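Uncharacterized protein (Staphylococcus aureus subsp. aureus Mu50, PDB 4QPV) is of unknown function but belongs to the DUF1672 family and has an unusual fold built on a kinked-helix-beta-beta-beta repeat. Local coordinates at residues P255-N266 with K279-E290. Numbering follows the deposited sequence.
Sequences PHDLNVSLQISN and KEVIEVGVFNHE
A classic beta bulge lies where the antiparallel pairing of strand 259-265 passes from strand 282-285 to Phe287. Val260 O accepts from both Val286 N (2.9 Å) and Phe287 N (3.0 Å), so two residues face one. Beyond the bulge, Leu262 pairs with Val284 and Ile264 with Ile282 as hydrogen-bonded pairs. Their side chains share the face covered by helix 234-249, where Ile264 CG2 lies 3.8 Å from Ile282 CB. On the other face, Gln263 NE2 and Ser261 OG make weak bonds to separate oxygens of the Glu283 carboxylate.

The Phe287 ring is held between Val286 CG1 on one face and His256 CA on the other. The His256 ring meets it obliquely, planes 35° apart, and Val260 CG2 lies at the edge of the Phe287 ring. His289 closes this end of the contact. Its backbone N reaches Asn259 OD1 nearly head-on (2.8 Å), and its NE2 bonds His256 O in the ring plane (2.8 Å). At the far end, in one of two modelled conformers, a bend at chi3 (70°) brings Lys279 NZ to Ser265 OG (2.7 Å), Asn266 OD1 and Tyr268 O. The whole is a bulged antiparallel pair at the edge of a mixed sheet, with strand 220-227 running parallel on the other side of 259-265.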
loop_
_atom_site.group_PDB
_atom_site.type_symbol
_atom_site.label_atom_id
_atom_site.label_comp_id
_atom_site.label_asym_id
_atom_site.label_seq_id
_atom_site.Cartn_x
_atom_site.Cartn_y
_atom_site.Cartn_z
ATOM N N PRO A 255 -5.073 4.201 16.405
ATOM C CA PRO A 255 -5.709 5.338 15.715
ATOM C C PRO A 255 -7.236 5.469 15.851
ATOM O O PRO A 255 -7.984 5.245 14.895
ATOM C CB PRO A 255 -5.293 5.143 14.249
ATOM C CG PRO A 255 -4.130 4.182 14.293
ATOM C CD PRO A 255 -4.488 3.271 15.421
ATOM N N HIS A 256 -7.680 5.983 17.011
ATOM C CA HIS A 256 -9.084 6.331 17.255
ATOM C C HIS A 256 -9.554 7.434 16.295
ATOM O O HIS A 256 -10.714 7.426 15.897
ATOM C CB HIS A 256 -9.276 6.798 18.704
ATOM C CG HIS A 256 -9.253 5.669 19.682
ATOM N ND1 HIS A 256 -10.405 5.248 20.326
ATOM C CD2 HIS A 256 -8.218 4.900 20.087
ATOM C CE1 HIS A 256 -10.033 4.242 21.098
ATOM N NE2 HIS A 256 -8.724 4.000 20.989
ATOM N N ASP A 257 -8.648 8.366 15.916
ATOM C CA ASP A 257 -8.959 9.493 15.028
ATOM C C ASP A 257 -8.968 9.104 13.525
ATOM O O ASP A 257 -9.241 9.966 12.689
ATOM C CB ASP A 257 -7.980 10.667 15.271
ATOM C CG ASP A 257 -6.502 10.344 15.072
ATOM O OD1 ASP A 257 -6.183 9.190 14.682
ATOM O OD2 ASP A 257 -5.665 11.239 15.312
ATOM N N LEU A 258 -8.668 7.827 13.174
ATOM C CA LEU A 258 -8.742 7.395 11.775
ATOM C C LEU A 258 -9.948 6.484 11.579
ATOM O O LEU A 258 -10.559 6.060 12.558
ATOM C CB LEU A 258 -7.440 6.662 11.318
ATOM C CG LEU A 258 -6.127 7.446 11.423
ATOM C CD1 LEU A 258 -4.957 6.634 10.858
ATOM C CD2 LEU A 258 -6.212 8.800 10.715
ATOM N N ASN A 259 -10.292 6.176 10.316
ATOM C CA ASN A 259 -11.321 5.167 10.024
ATOM C C ASN A 259 -10.585 3.837 10.040
ATOM O O ASN A 259 -9.564 3.706 9.357
ATOM C CB ASN A 259 -12.023 5.430 8.702
ATOM C CG ASN A 259 -12.831 6.690 8.726
ATOM O OD1 ASN A 259 -13.660 6.883 9.611
ATOM N ND2 ASN A 259 -12.560 7.599 7.796
ATOM N N VAL A 260 -10.983 2.918 10.935
ATOM C CA VAL A 260 -10.285 1.637 11.073
ATOM C C VAL A 260 -11.311 0.514 10.925
ATOM O O VAL A 260 -12.328 0.507 11.607
ATOM C CB VAL A 260 -9.457 1.529 12.390
ATOM C CG1 VAL A 260 -8.761 0.162 12.508
ATOM C CG2 VAL A 260 -8.421 2.662 12.487
ATOM N N SER A 261 -11.004 -0.445 10.047
ATOM C CA SER A 261 -11.886 -1.567 9.721
ATOM C C SER A 261 -11.117 -2.889 9.769
ATOM O O SER A 261 -10.018 -3.015 9.217
ATOM C CB SER A 261 -12.487 -1.335 8.328
ATOM O OG SER A 261 -13.252 -2.425 7.846
ATOM N N LEU A 262 -11.731 -3.886 10.393
ATOM C CA LEU A 262 -11.158 -5.207 10.515
ATOM C C LEU A 262 -11.705 -6.104 9.406
ATOM O O LEU A 262 -12.923 -6.237 9.263
ATOM C CB LEU A 262 -11.582 -5.712 11.914
ATOM C CG LEU A 262 -10.807 -6.784 12.646
ATOM C CD1 LEU A 262 -9.302 -6.433 12.797
ATOM C CD2 LEU A 262 -11.432 -7.020 14.017
ATOM N N GLN A 263 -10.807 -6.691 8.592
ATOM C CA GLN A 263 -11.157 -7.669 7.568
ATOM C C GLN A 263 -10.339 -8.922 7.777
ATOM O O GLN A 263 -9.144 -8.844 8.079
ATOM C CB GLN A 263 -10.973 -7.170 6.127
ATOM C CG GLN A 263 -11.985 -6.102 5.691
ATOM C CD GLN A 263 -11.907 -5.817 4.198
ATOM O OE1 GLN A 263 -11.015 -6.266 3.491
ATOM N NE2 GLN A 263 -12.826 -5.032 3.687
ATOM N N ILE A 264 -10.990 -10.080 7.597
ATOM C CA ILE A 264 -10.377 -11.402 7.679
ATOM C C ILE A 264 -10.972 -12.276 6.570
ATOM O O ILE A 264 -12.153 -12.154 6.243
ATOM C CB ILE A 264 -10.483 -12.076 9.088
ATOM C CG1 ILE A 264 -9.467 -13.269 9.202
ATOM C CG2 ILE A 264 -11.945 -12.498 9.405
ATOM C CD1 ILE A 264 -9.182 -13.850 10.615
ATOM N N SER A 265 -10.144 -13.146 6.006
ATOM C CA SER A 265 -10.552 -14.086 4.960
ATOM C C SER A 265 -9.976 -15.484 5.246
ATOM O O SER A 265 -9.335 -15.688 6.281
ATOM C CB SER A 265 -10.088 -13.579 3.599
ATOM O OG SER A 265 -8.665 -13.509 3.554
ATOM N N ASN A 266 -10.103 -16.418 4.288
ATOM C CA ASN A 266 -9.520 -17.751 4.476
ATOM C C ASN A 266 -7.969 -17.664 4.324
ATOM O O ASN A 266 -7.420 -16.576 4.074
ATOM C CB ASN A 266 -10.176 -18.789 3.541
ATOM C CG ASN A 266 -9.851 -18.658 2.070
ATOM O OD1 ASN A 266 -8.874 -18.015 1.663
ATOM N ND2 ASN A 266 -10.640 -19.323 1.238
ATOM N N LYS A 279 -11.162 -11.255 -2.448
ATOM C CA LYS A 279 -11.450 -12.391 -1.568
ATOM C C LYS A 279 -12.768 -12.219 -0.820
ATOM O O LYS A 279 -13.258 -11.092 -0.674
ATOM C CB LYS A 279 -10.312 -12.586 -0.558
ATOM C CG LYS A 279 -9.001 -13.053 -1.192
ATOM C CD LYS A 279 -8.024 -13.552 -0.132
ATOM C CE LYS A 279 -8.501 -14.859 0.468
ATOM N NZ LYS A 279 -7.719 -15.227 1.667
ATOM N N GLU A 280 -13.319 -13.342 -0.333
ATOM C CA GLU A 280 -14.527 -13.345 0.490
ATOM C C GLU A 280 -14.085 -12.981 1.894
ATOM O O GLU A 280 -13.218 -13.658 2.466
ATOM C CB GLU A 280 -15.251 -14.704 0.440
ATOM C CG GLU A 280 -16.519 -14.730 1.284
ATOM C CD GLU A 280 -17.164 -16.090 1.446
ATOM O OE1 GLU A 280 -16.695 -16.873 2.302
ATOM O OE2 GLU A 280 -18.166 -16.357 0.745
ATOM N N VAL A 281 -14.600 -11.887 2.429
ATOM C CA VAL A 281 -14.146 -11.458 3.759
ATOM C C VAL A 281 -15.273 -11.203 4.715
ATOM O O VAL A 281 -16.395 -10.916 4.306
ATOM C CB VAL A 281 -13.273 -10.144 3.659
ATOM C CG1 VAL A 281 -11.983 -10.367 2.868
ATOM C CG2 VAL A 281 -14.071 -8.972 3.085
ATOM N N ILE A 282 -14.928 -11.229 5.992
ATOM C CA ILE A 282 -15.706 -10.725 7.107
ATOM C C ILE A 282 -15.225 -9.304 7.278
ATOM O O ILE A 282 -14.004 -9.094 7.279
ATOM C CB ILE A 282 -15.481 -11.532 8.419
ATOM C CG1 ILE A 282 -16.070 -12.925 8.356
ATOM C CG2 ILE A 282 -16.003 -10.748 9.649
ATOM C CD1 ILE A 282 -15.549 -13.806 9.471
ATOM N N GLU A 283 -16.133 -8.338 7.461
ATOM C CA GLU A 283 -15.726 -6.961 7.729
ATOM C C GLU A 283 -16.410 -6.487 9.003
ATOM O O GLU A 283 -17.629 -6.627 9.127
ATOM C CB GLU A 283 -16.038 -6.044 6.550
ATOM C CG GLU A 283 -15.351 -4.692 6.629
ATOM C CD GLU A 283 -15.559 -3.803 5.416
ATOM O OE1 GLU A 283 -15.703 -4.336 4.289
ATOM O OE2 GLU A 283 -15.566 -2.563 5.594
ATOM N N VAL A 284 -15.623 -5.999 9.973
ATOM C CA VAL A 284 -16.162 -5.449 11.227
ATOM C C VAL A 284 -15.555 -4.064 11.441
ATOM O O VAL A 284 -14.330 -3.926 11.459
ATOM C CB VAL A 284 -15.954 -6.364 12.467
ATOM C CG1 VAL A 284 -16.465 -5.690 13.730
ATOM C CG2 VAL A 284 -16.621 -7.728 12.287
ATOM N N GLY A 285 -16.411 -3.053 11.616
ATOM C CA GLY A 285 -15.938 -1.698 11.880
ATOM C C GLY A 285 -15.289 -1.605 13.252
ATOM O O GLY A 285 -15.730 -2.272 14.198
ATOM N N VAL A 286 -14.190 -0.835 13.356
ATOM C CA VAL A 286 -13.522 -0.607 14.636
ATOM C C VAL A 286 -13.788 0.871 15.008
ATOM O O VAL A 286 -14.444 1.145 16.019
ATOM C CB VAL A 286 -12.016 -0.982 14.651
ATOM C CG1 VAL A 286 -11.395 -0.687 16.020
ATOM C CG2 VAL A 286 -11.805 -2.452 14.258
ATOM N N PHE A 287 -13.308 1.805 14.160
ATOM C CA PHE A 287 -13.525 3.245 14.327
ATOM C C PHE A 287 -14.086 3.813 13.044
ATOM O O PHE A 287 -13.586 3.491 11.975
ATOM C CB PHE A 287 -12.216 3.984 14.700
ATOM C CG PHE A 287 -11.499 3.429 15.899
ATOM C CD1 PHE A 287 -12.135 3.351 17.140
ATOM C CD2 PHE A 287 -10.181 2.997 15.799
ATOM C CE1 PHE A 287 -11.470 2.831 18.246
ATOM C CE2 PHE A 287 -9.520 2.476 16.909
ATOM C CZ PHE A 287 -10.169 2.398 18.125
ATOM N N ASN A 288 -15.114 4.657 13.136
ATOM C CA ASN A 288 -15.687 5.256 11.930
ATOM C C ASN A 288 -16.102 6.694 12.197
ATOM O O ASN A 288 -16.703 6.985 13.231
ATOM C CB ASN A 288 -16.860 4.435 11.388
ATOM C CG ASN A 288 -17.154 4.755 9.945
ATOM O OD1 ASN A 288 -18.025 5.568 9.636
ATOM N ND2 ASN A 288 -16.397 4.164 9.028
ATOM N N HIS A 289 -15.771 7.591 11.256
ATOM C CA HIS A 289 -16.033 9.021 11.402
ATOM C C HIS A 289 -16.946 9.584 10.298
ATOM O O HIS A 289 -17.122 10.802 10.237
ATOM C CB HIS A 289 -14.683 9.776 11.417
ATOM C CG HIS A 289 -13.766 9.316 12.509
ATOM N ND1 HIS A 289 -13.855 9.831 13.794
ATOM C CD2 HIS A 289 -12.797 8.370 12.483
ATOM C CE1 HIS A 289 -12.929 9.200 14.497
ATOM N NE2 HIS A 289 -12.266 8.311 13.748
ATOM N N GLU A 290 -17.540 8.712 9.449
ATOM C CA GLU A 290 -18.417 9.100 8.331
ATOM C C GLU A 290 -19.720 9.762 8.801
ATOM O O GLU A 290 -20.244 9.438 9.863
ATOM C CB GLU A 290 -18.747 7.892 7.444
ATOM C CG GLU A 290 -17.574 7.389 6.615
ATOM C CD GLU A 290 -17.770 6.040 5.946
ATOM O OE1 GLU A 290 -18.856 5.804 5.370
ATOM O OE2 GLU A 290 -16.816 5.230 5.966
HETATM O O HOH W 1 -12.186 -16.185 2.205
#